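Side-chain contacts in IclR family transcriptional regulator (Brucella abortus, PDB 5WHM), which probably acts as a dimeric IclR-type transcriptional repressor, pairing a winged helix-turn-helix for DNA with a GAF-like domain that in relatives senses small molecules: residues C[7-12]-C[175-180]; C[29-34]-C[124-129]; C[46-51]-C[57-62]. All blocks are in the same frame, centred on the assembly; numbering follows the deposited sequence. Where two conformers were deposited one is given.

Contact 1 (C[7-12]-C[175-180]); sequences MLTPLE and LEHIRE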
loop_
_atom_site.group_PDB
_atom_site.type_symbol
_atom_site.label_atom_id
_atom_site.label_comp_id
_atom_site.label_asym_id
_atom_site.label_seq_id
_atom_site.Cartn_x
_atom_site.Cartn_y
_atom_site.Cartn_z
HETATM N N MSE C 7 -10.720 1.533 17.354
HETATM C CA MSE C 7 -11.604 0.375 17.520
HETATM C C MSE C 7 -10.998 -0.930 16.989
HETATM O O MSE C 7 -10.496 -0.997 15.859
HETATM C CB MSE C 7 -12.941 0.612 16.811
HETATM C CG MSE C 7 -13.581 1.958 17.081
HETATM SE SE MSE C 7 -15.254 2.077 16.067
HETATM C CE MSE C 7 -16.297 0.930 17.247
ATOM N N LEU C 8 -11.097 -1.974 17.800
ATOM C CA LEU C 8 -10.722 -3.327 17.409
ATOM C C LEU C 8 -11.882 -4.105 16.813
ATOM O O LEU C 8 -11.656 -5.021 16.015
ATOM C CB LEU C 8 -10.198 -4.103 18.625
ATOM C CG LEU C 8 -9.036 -3.479 19.393
ATOM C CD1 LEU C 8 -8.670 -4.332 20.595
ATOM C CD2 LEU C 8 -7.837 -3.292 18.497
ATOM N N THR C 9 -13.115 -3.781 17.206
ATOM C CA THR C 9 -14.315 -4.486 16.752
ATOM C C THR C 9 -15.359 -3.474 16.293
ATOM O O THR C 9 -16.394 -3.284 16.953
ATOM C CB THR C 9 -14.881 -5.359 17.869
ATOM O OG1 THR C 9 -15.191 -4.522 18.987
ATOM C CG2 THR C 9 -13.867 -6.411 18.295
ATOM N N PRO C 10 -15.125 -2.812 15.156
ATOM C CA PRO C 10 -16.021 -1.722 14.742
ATOM C C PRO C 10 -17.420 -2.173 14.350
ATOM O O PRO C 10 -18.306 -1.315 14.213
ATOM C CB PRO C 10 -15.290 -1.098 13.547
ATOM C CG PRO C 10 -14.412 -2.169 13.034
ATOM C CD PRO C 10 -14.026 -3.015 14.198
ATOM N N LEU C 11 -17.663 -3.466 14.160
ATOM C CA LEU C 11 -19.003 -3.893 13.787
ATOM C C LEU C 11 -19.827 -4.282 15.014
ATOM O O LEU C 11 -20.976 -4.717 14.870
ATOM C CB LEU C 11 -18.939 -5.040 12.764
ATOM C CG LEU C 11 -18.303 -4.698 11.382
ATOM C CD1 LEU C 11 -18.813 -5.623 10.292
ATOM C CD2 LEU C 11 -18.497 -3.245 10.971
ATOM N N GLU C 12 -19.272 -4.085 16.210
ATOM C CA GLU C 12 -19.955 -4.329 17.484
ATOM C C GLU C 12 -21.304 -3.627 17.580
ATOM O O GLU C 12 -21.606 -2.719 16.795
ATOM C CB GLU C 12 -19.075 -3.858 18.635
ATOM C CG GLU C 12 -18.929 -2.333 18.682
ATOM C CD GLU C 12 -18.034 -1.855 19.818
ATOM O OE1 GLU C 12 -16.953 -2.454 20.007
ATOM O OE2 GLU C 12 -18.410 -0.889 20.522
ATOM N N LEU C 175 -4.973 -6.610 25.623
ATOM C CA LEU C 175 -4.700 -7.954 26.139
ATOM C C LEU C 175 -5.983 -8.682 26.531
ATOM O O LEU C 175 -6.136 -9.876 26.241
ATOM C CB LEU C 175 -3.754 -7.883 27.336
ATOM C CG LEU C 175 -2.330 -7.392 27.068
ATOM C CD1 LEU C 175 -1.474 -7.672 28.282
ATOM C CD2 LEU C 175 -1.743 -8.027 25.824
ATOM N N GLU C 176 -6.911 -7.991 27.199
ATOM C CA GLU C 176 -8.221 -8.585 27.447
ATOM C C GLU C 176 -8.833 -9.059 26.142
ATOM O O GLU C 176 -9.421 -10.140 26.076
ATOM C CB GLU C 176 -9.137 -7.580 28.152
ATOM N N HIS C 177 -8.635 -8.287 25.074
ATOM C CA HIS C 177 -9.118 -8.657 23.751
ATOM C C HIS C 177 -8.381 -9.870 23.188
ATOM O O HIS C 177 -8.975 -10.685 22.472
ATOM C CB HIS C 177 -8.966 -7.463 22.808
ATOM C CG HIS C 177 -10.071 -7.346 21.827
ATOM N ND1 HIS C 177 -10.029 -7.951 20.591
ATOM C CD2 HIS C 177 -11.273 -6.731 21.911
ATOM C CE1 HIS C 177 -11.152 -7.697 19.944
ATOM N NE2 HIS C 177 -11.924 -6.961 20.726
ATOM N N ILE C 178 -7.080 -9.993 23.466
ATOM C CA ILE C 178 -6.309 -11.119 22.941
ATOM C C ILE C 178 -6.636 -12.408 23.696
ATOM O O ILE C 178 -6.555 -13.510 23.134
ATOM C CB ILE C 178 -4.808 -10.778 22.981
ATOM C CG1 ILE C 178 -4.468 -9.798 21.851
ATOM C CG2 ILE C 178 -3.956 -12.031 22.895
ATOM C CD1 ILE C 178 -3.109 -9.187 21.979
ATOM N N ARG C 179 -7.050 -12.295 24.961
ATOM C CA ARG C 179 -7.422 -13.455 25.763
ATOM C C ARG C 179 -8.656 -14.171 25.221
ATOM O O ARG C 179 -8.862 -15.349 25.531
ATOM C CB ARG C 179 -7.662 -13.009 27.207
ATOM C CG ARG C 179 -7.626 -14.110 28.245
ATOM C CD ARG C 179 -7.569 -13.501 29.631
ATOM N NE ARG C 179 -8.879 -13.061 30.104
ATOM C CZ ARG C 179 -9.565 -13.667 31.076
ATOM N NH1 ARG C 179 -9.053 -14.731 31.688
ATOM N NH2 ARG C 179 -10.758 -13.207 31.445
ATOM N N GLU C 180 -9.476 -13.489 24.419
ATOM C CA GLU C 180 -10.695 -14.070 23.865
ATOM C C GLU C 180 -10.452 -14.726 22.513
ATOM O O GLU C 180 -11.011 -15.790 22.228
ATOM C CB GLU C 180 -11.770 -12.991 23.732
ATOM C CG GLU C 180 -11.943 -12.141 24.981
ATOM C CD GLU C 180 -13.305 -12.308 25.625
ATOM O OE1 GLU C 180 -13.939 -13.369 25.427
ATOM O OE2 GLU C 180 -13.747 -11.374 26.327
#

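Contact 2 (C[29-34]-C[124-129]); sequences GLEVLR and RDRLSM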
loop_
_atom_site.group_PDB
_atom_site.type_symbol
_atom_site.label_atom_id
_atom_site.label_comp_id
_atom_site.label_asym_id
_atom_site.label_seq_id
_atom_site.Cartn_x
_atom_site.Cartn_y
_atom_site.Cartn_z
ATOM N N GLY C 29 -17.954 -1.504 4.910
ATOM C CA GLY C 29 -17.168 -1.689 3.696
ATOM C C GLY C 29 -15.685 -1.864 3.969
ATOM O O GLY C 29 -15.021 -2.680 3.322
ATOM N N LEU C 30 -15.135 -1.099 4.919
ATOM C CA LEU C 30 -13.711 -1.275 5.226
ATOM C C LEU C 30 -13.460 -2.615 5.905
ATOM O O LEU C 30 -12.415 -3.242 5.676
ATOM C CB LEU C 30 -13.207 -0.137 6.106
ATOM C CG LEU C 30 -13.115 1.180 5.322
ATOM C CD1 LEU C 30 -13.036 2.338 6.282
ATOM C CD2 LEU C 30 -11.882 1.174 4.460
ATOM N N GLU C 31 -14.413 -3.078 6.718
ATOM C CA GLU C 31 -14.313 -4.415 7.301
ATOM C C GLU C 31 -14.318 -5.494 6.211
ATOM O O GLU C 31 -13.602 -6.497 6.322
ATOM C CB GLU C 31 -15.468 -4.605 8.274
ATOM C CG GLU C 31 -15.195 -5.443 9.479
ATOM C CD GLU C 31 -13.908 -5.078 10.247
ATOM O OE1 GLU C 31 -13.657 -3.899 10.570
ATOM O OE2 GLU C 31 -13.149 -6.004 10.543
ATOM N N VAL C 32 -15.122 -5.315 5.154
ATOM C CA VAL C 32 -15.059 -6.213 3.999
ATOM C C VAL C 32 -13.660 -6.187 3.372
ATOM O O VAL C 32 -13.070 -7.233 3.088
ATOM C CB VAL C 32 -16.141 -5.836 2.956
ATOM C CG1 VAL C 32 -15.854 -6.525 1.589
ATOM C CG2 VAL C 32 -17.562 -6.192 3.473
ATOM N N LEU C 33 -13.118 -4.996 3.122
ATOM C CA LEU C 33 -11.785 -4.936 2.515
ATOM C C LEU C 33 -10.729 -5.565 3.419
ATOM O O LEU C 33 -9.767 -6.160 2.922
ATOM C CB LEU C 33 -11.393 -3.493 2.203
ATOM C CG LEU C 33 -12.170 -2.837 1.063
ATOM C CD1 LEU C 33 -11.837 -1.336 1.020
ATOM C CD2 LEU C 33 -11.826 -3.553 -0.268
ATOM N N ARG C 34 -10.908 -5.484 4.744
ATOM C CA ARG C 34 -9.934 -6.110 5.651
ATOM C C ARG C 34 -9.982 -7.635 5.631
ATOM O O ARG C 34 -9.090 -8.269 6.216
ATOM C CB ARG C 34 -10.152 -5.642 7.088
ATOM C CG ARG C 34 -9.749 -4.210 7.383
ATOM C CD ARG C 34 -9.779 -3.987 8.910
ATOM N NE ARG C 34 -9.291 -2.668 9.309
ATOM C CZ ARG C 34 -8.079 -2.430 9.818
ATOM N NH1 ARG C 34 -7.724 -1.184 10.157
ATOM N NH2 ARG C 34 -7.226 -3.435 9.998
ATOM N N ARG C 124 1.585 -0.180 15.037
ATOM C CA ARG C 124 0.474 -1.090 15.263
ATOM C C ARG C 124 -0.727 -0.738 14.388
ATOM O O ARG C 124 -1.039 0.442 14.192
ATOM C CB ARG C 124 0.056 -1.052 16.729
ATOM C CG ARG C 124 -1.072 -2.013 17.052
ATOM C CD ARG C 124 -1.381 -2.033 18.552
ATOM N NE ARG C 124 -2.010 -0.790 19.003
ATOM C CZ ARG C 124 -3.323 -0.566 18.985
ATOM N NH1 ARG C 124 -4.165 -1.482 18.514
ATOM N NH2 ARG C 124 -3.797 0.585 19.425
ATOM N N ASP C 125 -1.405 -1.772 13.877
ATOM C CA ASP C 125 -2.765 -1.654 13.326
ATOM C C ASP C 125 -3.580 -2.814 13.896
ATOM O O ASP C 125 -3.306 -3.979 13.580
ATOM C CB ASP C 125 -2.785 -1.655 11.776
ATOM C CG ASP C 125 -4.244 -1.669 11.196
ATOM O OD1 ASP C 125 -4.715 -2.713 10.689
ATOM O OD2 ASP C 125 -4.936 -0.625 11.272
ATOM N N ARG C 126 -4.548 -2.484 14.761
ATOM C CA ARG C 126 -5.392 -3.420 15.508
ATOM C C ARG C 126 -4.531 -4.380 16.316
ATOM O O ARG C 126 -3.867 -3.948 17.261
ATOM C CB ARG C 126 -6.360 -4.187 14.597
ATOM C CG ARG C 126 -7.472 -3.309 14.082
ATOM C CD ARG C 126 -8.655 -4.121 13.600
ATOM N NE ARG C 126 -9.550 -3.246 12.876
ATOM C CZ ARG C 126 -10.684 -3.633 12.316
ATOM N NH1 ARG C 126 -11.077 -4.905 12.382
ATOM N NH2 ARG C 126 -11.415 -2.739 11.687
ATOM N N LEU C 127 -4.518 -5.665 15.955
ATOM C CA LEU C 127 -3.747 -6.656 16.709
ATOM C C LEU C 127 -2.492 -7.115 15.962
ATOM O O LEU C 127 -1.978 -8.207 16.230
ATOM C CB LEU C 127 -4.638 -7.852 17.070
ATOM C CG LEU C 127 -5.906 -7.531 17.883
ATOM C CD1 LEU C 127 -6.893 -8.714 17.956
ATOM C CD2 LEU C 127 -5.547 -7.062 19.290
ATOM N N SER C 128 -1.978 -6.297 15.033
ATOM C CA SER C 128 -0.775 -6.613 14.277
ATOM C C SER C 128 0.180 -5.419 14.270
ATOM O O SER C 128 -0.215 -4.274 14.503
ATOM C CB SER C 128 -1.116 -7.012 12.822
ATOM O OG SER C 128 -1.908 -8.196 12.774
HETATM N N MSE C 129 1.453 -5.711 14.021
HETATM C CA MSE C 129 2.483 -4.707 13.744
HETATM C C MSE C 129 2.684 -4.669 12.240
HETATM O O MSE C 129 2.797 -5.712 11.610
HETATM C CB MSE C 129 3.806 -5.056 14.468
HETATM C CG MSE C 129 3.707 -5.067 16.013
HETATM SE SE MSE C 129 2.960 -3.419 16.779
HETATM C CE MSE C 129 4.413 -2.211 16.322
#

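Contact 3 (C[46-51]-C[57-62]); sequences QEIAHK and PTVSRL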
loop_
_atom_site.group_PDB
_atom_site.type_symbol
_atom_site.label_atom_id
_atom_site.label_comp_id
_atom_site.label_asym_id
_atom_site.label_seq_id
_atom_site.Cartn_x
_atom_site.Cartn_y
_atom_site.Cartn_z
ATOM N N GLN C 46 -20.195 -15.235 0.440
ATOM C CA GLN C 46 -20.505 -16.048 1.615
ATOM C C GLN C 46 -19.326 -16.134 2.584
ATOM O O GLN C 46 -19.522 -16.109 3.805
ATOM C CB GLN C 46 -20.957 -17.450 1.205
ATOM C CG GLN C 46 -21.466 -18.293 2.396
ATOM C CD GLN C 46 -22.769 -17.737 3.012
ATOM O OE1 GLN C 46 -23.871 -17.971 2.494
ATOM N NE2 GLN C 46 -22.641 -17.009 4.128
ATOM N N GLU C 47 -18.100 -16.271 2.070
ATOM C CA GLU C 47 -16.929 -16.216 2.946
ATOM C C GLU C 47 -16.850 -14.876 3.658
ATOM O O GLU C 47 -16.492 -14.808 4.839
ATOM C CB GLU C 47 -15.638 -16.442 2.149
ATOM C CG GLU C 47 -15.422 -17.858 1.640
ATOM C CD GLU C 47 -14.380 -17.910 0.519
ATOM O OE1 GLU C 47 -13.228 -18.342 0.786
ATOM O OE2 GLU C 47 -14.718 -17.517 -0.630
ATOM N N ILE C 48 -17.171 -13.790 2.952
ATOM C CA ILE C 48 -17.082 -12.466 3.559
ATOM C C ILE C 48 -18.169 -12.291 4.619
ATOM O O ILE C 48 -17.922 -11.697 5.674
ATOM C CB ILE C 48 -17.124 -11.373 2.476
ATOM C CG1 ILE C 48 -15.858 -11.463 1.602
ATOM C CG2 ILE C 48 -17.233 -9.979 3.103
ATOM C CD1 ILE C 48 -15.938 -10.651 0.328
ATOM N N ALA C 49 -19.374 -12.823 4.374
ATOM C CA ALA C 49 -20.423 -12.777 5.396
ATOM C C ALA C 49 -20.008 -13.559 6.632
ATOM O O ALA C 49 -20.278 -13.140 7.767
ATOM C CB ALA C 49 -21.743 -13.351 4.862
ATOM N N HIS C 50 -19.389 -14.726 6.434
ATOM C CA HIS C 50 -18.980 -15.521 7.587
ATOM C C HIS C 50 -17.907 -14.789 8.384
ATOM O O HIS C 50 -17.985 -14.716 9.612
ATOM C CB HIS C 50 -18.493 -16.899 7.149
ATOM C CG HIS C 50 -17.979 -17.734 8.284
ATOM N ND1 HIS C 50 -16.684 -17.644 8.752
ATOM C CD2 HIS C 50 -18.599 -18.646 9.072
ATOM C CE1 HIS C 50 -16.524 -18.476 9.768
ATOM N NE2 HIS C 50 -17.670 -19.098 9.980
ATOM N N LYS C 51 -16.910 -14.208 7.695
ATOM C CA LYS C 51 -15.813 -13.524 8.383
ATOM C C LYS C 51 -16.285 -12.281 9.127
ATOM O O LYS C 51 -15.761 -11.956 10.200
ATOM C CB LYS C 51 -14.729 -13.110 7.382
ATOM C CG LYS C 51 -13.872 -14.239 6.838
ATOM C CD LYS C 51 -12.846 -13.622 5.831
ATOM C CE LYS C 51 -11.965 -14.677 5.186
ATOM N NZ LYS C 51 -11.295 -15.460 6.218
ATOM N N PRO C 57 -27.003 -10.312 1.954
ATOM C CA PRO C 57 -27.416 -9.179 1.094
ATOM C C PRO C 57 -26.648 -7.906 1.409
ATOM O O PRO C 57 -26.395 -7.097 0.511
ATOM C CB PRO C 57 -28.921 -9.015 1.388
ATOM C CG PRO C 57 -29.342 -10.285 2.067
ATOM C CD PRO C 57 -28.119 -10.800 2.792
ATOM N N THR C 58 -26.244 -7.715 2.668
ATOM C CA THR C 58 -25.470 -6.532 3.023
ATOM C C THR C 58 -24.081 -6.591 2.411
ATOM O O THR C 58 -23.607 -5.620 1.807
ATOM C CB THR C 58 -25.388 -6.426 4.542
ATOM O OG1 THR C 58 -26.698 -6.203 5.041
ATOM C CG2 THR C 58 -24.475 -5.274 4.978
ATOM N N VAL C 59 -23.411 -7.735 2.562
ATOM C CA VAL C 59 -22.114 -7.931 1.935
ATOM C C VAL C 59 -22.224 -7.725 0.421
ATOM O O VAL C 59 -21.362 -7.077 -0.184
ATOM C CB VAL C 59 -21.578 -9.329 2.282
ATOM C CG1 VAL C 59 -20.332 -9.656 1.442
ATOM C CG2 VAL C 59 -21.310 -9.413 3.794
ATOM N N SER C 60 -23.301 -8.254 -0.182
ATOM C CA SER C 60 -23.493 -8.138 -1.632
ATOM C C SER C 60 -23.514 -6.688 -2.091
ATOM O O SER C 60 -22.941 -6.362 -3.138
ATOM C CB SER C 60 -24.789 -8.830 -2.059
ATOM O OG SER C 60 -24.640 -10.232 -2.036
ATOM N N ARG C 61 -24.199 -5.806 -1.354
ATOM C CA ARG C 61 -24.188 -4.388 -1.721
ATOM C C ARG C 61 -22.789 -3.800 -1.586
ATOM O O ARG C 61 -22.346 -3.027 -2.444
ATOM C CB ARG C 61 -25.171 -3.589 -0.851
ATOM C CG ARG C 61 -26.647 -3.962 -0.991
ATOM C CD ARG C 61 -27.520 -3.014 -0.157
ATOM N NE ARG C 61 -27.347 -1.636 -0.611
ATOM C CZ ARG C 61 -27.835 -0.568 0.003
ATOM N NH1 ARG C 61 -28.553 -0.704 1.110
ATOM N NH2 ARG C 61 -27.611 0.637 -0.502
ATOM N N LEU C 62 -22.074 -4.157 -0.511
ATOM C CA LEU C 62 -20.744 -3.593 -0.282
ATOM C C LEU C 62 -19.755 -4.019 -1.365
ATOM O O LEU C 62 -19.023 -3.174 -1.914
ATOM C CB LEU C 62 -20.238 -3.994 1.113
ATOM C CG LEU C 62 -21.125 -3.475 2.247
ATOM C CD1 LEU C 62 -20.810 -4.194 3.580
ATOM C CD2 LEU C 62 -20.944 -1.969 2.346
#

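Contact 1 (C[7-12]-C[175-180])
The imidazole of His-177 reaches out from its helix into the angle between Leu-8 and Thr-9, and nearly all of this contact is made around that one ring. Leu-8 covers one face. Its CD1 methyl sits 3.8 Å from the ring centroid and 19° off the ring normal, a CH-pi contact displaced toward the CB side of the ring, where Leu-8 CD1 comes to 3.5 Å from His-177 CG. Leucine and histidine run antiparallel alongside each other, and farther out along the imidazole Leu-8 CB lies 3.9 Å from His-177 CE1. Thr-9 meets the ring differently: its methyl comes in at the rim, near the ring plane, with CG2 only 3.2 Å from His-177 NE2. This is tight for a carbon against a nitrogen. The threonine rotation (chi1 59°) explains the split in its roles, since it turns CG2 to the histidine while OG1 faces onward to Glu-12 in the same loop.

That second direction is the looser, more solvent-facing side. Thr-9 OG1 donates to Glu-12 OE1 at 2.9 Å, on the carboxylate lone pair away from the other oxygen, and this bond spans a type I beta turn closed by Glu-12 N to Thr-9 O at 3.1 Å. The glutamate is exposed and stays well clear of the imidazole.

The helix 168-181 turns its other side inward, with Leu-175 and Ile-178 packing on helix 186-203. The loop in turn rests through Pro-10 and Leu-11 on helix 24-33, while Met-7, a selenomethionine here, packs on Arg-68 of the second subunit, and His-177 joins segment 175-180 to this N-terminal loop.

Contact 2 (C[29-34]-C[124-129])
Asp-125 OD1 is gripped by two arginines: Arg-34, whose NH2 lies 2.7 Å away across the contact, and, in a further salt bridge, Arg-89 of the second subunit. Arg-34 takes the carboxylate end-on, its NH1 giving a nearly straight bond (178°) to Asp-125 OD2 at 3.1 Å. Both oxygens use their syn lone pairs toward Arg-34, and the two flat groups are only 8° from coplanar.

A second end-on pair runs the other way. Arg-126 sends an extended chain back to Glu-31, placing NH2 2.8 Å from OE1 and NH1 3.0 Å from OE2 of that carboxylate; the glutamate chain bends at chi2 (49°) to present both oxygens. Arg-126 sits in the two-residue loop of a beta hairpin, a type II' turn from Asp-125 to Ser-128, that projects from the GAF-like domain toward helix 24-33 of the winged helix-turn-helix domain, so the paired bridges join the two domains.

Between them the guanidinium groups stack, centres 3.8 Å apart, with Arg-126 NE above the middle of the Arg-34 group. Each arginine keeps its carboxylate at its edge, which probably offsets much of the charge brought together. Arg-126 NE is buried here and has no polar partner in the model. Behind the tip, Arg-124 NH1 bonds to Arg-126 O at 2.8 Å, bracing the turn from its own strand.

Contact 3 (C[46-51]-C[57-62])
Ile-48 is the first residue of 46-51 to meet the facing helix, and it does so with its short branch. Its CG2 methyl lies 3.5 Å from Val-59 CG1, close for two methyls, and the same valine methyl also comes within 3.8 Å of Ile-48 CB. The two side chains meet at a slant, and the longer CG1-CD1 arm of the isoleucine does not share in the touch. With CG1 set beside the backbone nitrogen (chi1 -66°), Ile-48 leaves CG2 as the methyl presented to the valine.

One residue on, Ala-49 offers backbone as much as side chain. Val-59 CG2 sits 3.8 Å from Ala-49 CA and 4.0 Å from Ala-49 N, while the alanine methyl is a little farther, with CB at 4.1 Å from that same CG2. The small alanine fits the close approach: Ala-49 and Val-59 have their CA atoms 6.2 Å apart, and the valine methyl lies almost against the main chain. Val-59 therefore forks over the first helix, one methyl for Ile-48 and the other for Ala-49. All three residues are buried, and the contact is wholly apolar.

Farther along, Lys-51 takes no part in the contact and makes a salt bridge with Glu-40. Around the apolar contact, Ile-48 packs on Val-32 of helix 24-33 and Val-59 on Leu-54 in the connecting turn, so three helices converge here.

A small residue in the first helix, a short turn, and a branched apolar residue of the second helix folded back onto it are the hallmarks of the helix-turn-helix. Helix 45-52 is its first helix, and helix 56-69 is by family the recognition helix, which probably enters the DNA major groove.

The three contacts nest along the chain: contact 3 closes a short turn inside the loop closed by contact 2, which itself lies inside that of contact 1. Contacts 1 and 2, with centres about 12 Å apart, touch at Pro-10, which packs against both Glu-31 and Arg-126. Contact 3 lies about 17 Å from contact 2, centre to centre, and meets it where Val-32 of helix 24-33 packs on Ile-48 and Leu-62. Contact 3 is internal to the helix-turn-helix domain, whereas the other two tie the N-terminal part of the chain to the GAF-like domain. All three have residues touching the second subunit, so these elements lie near the dimer interface.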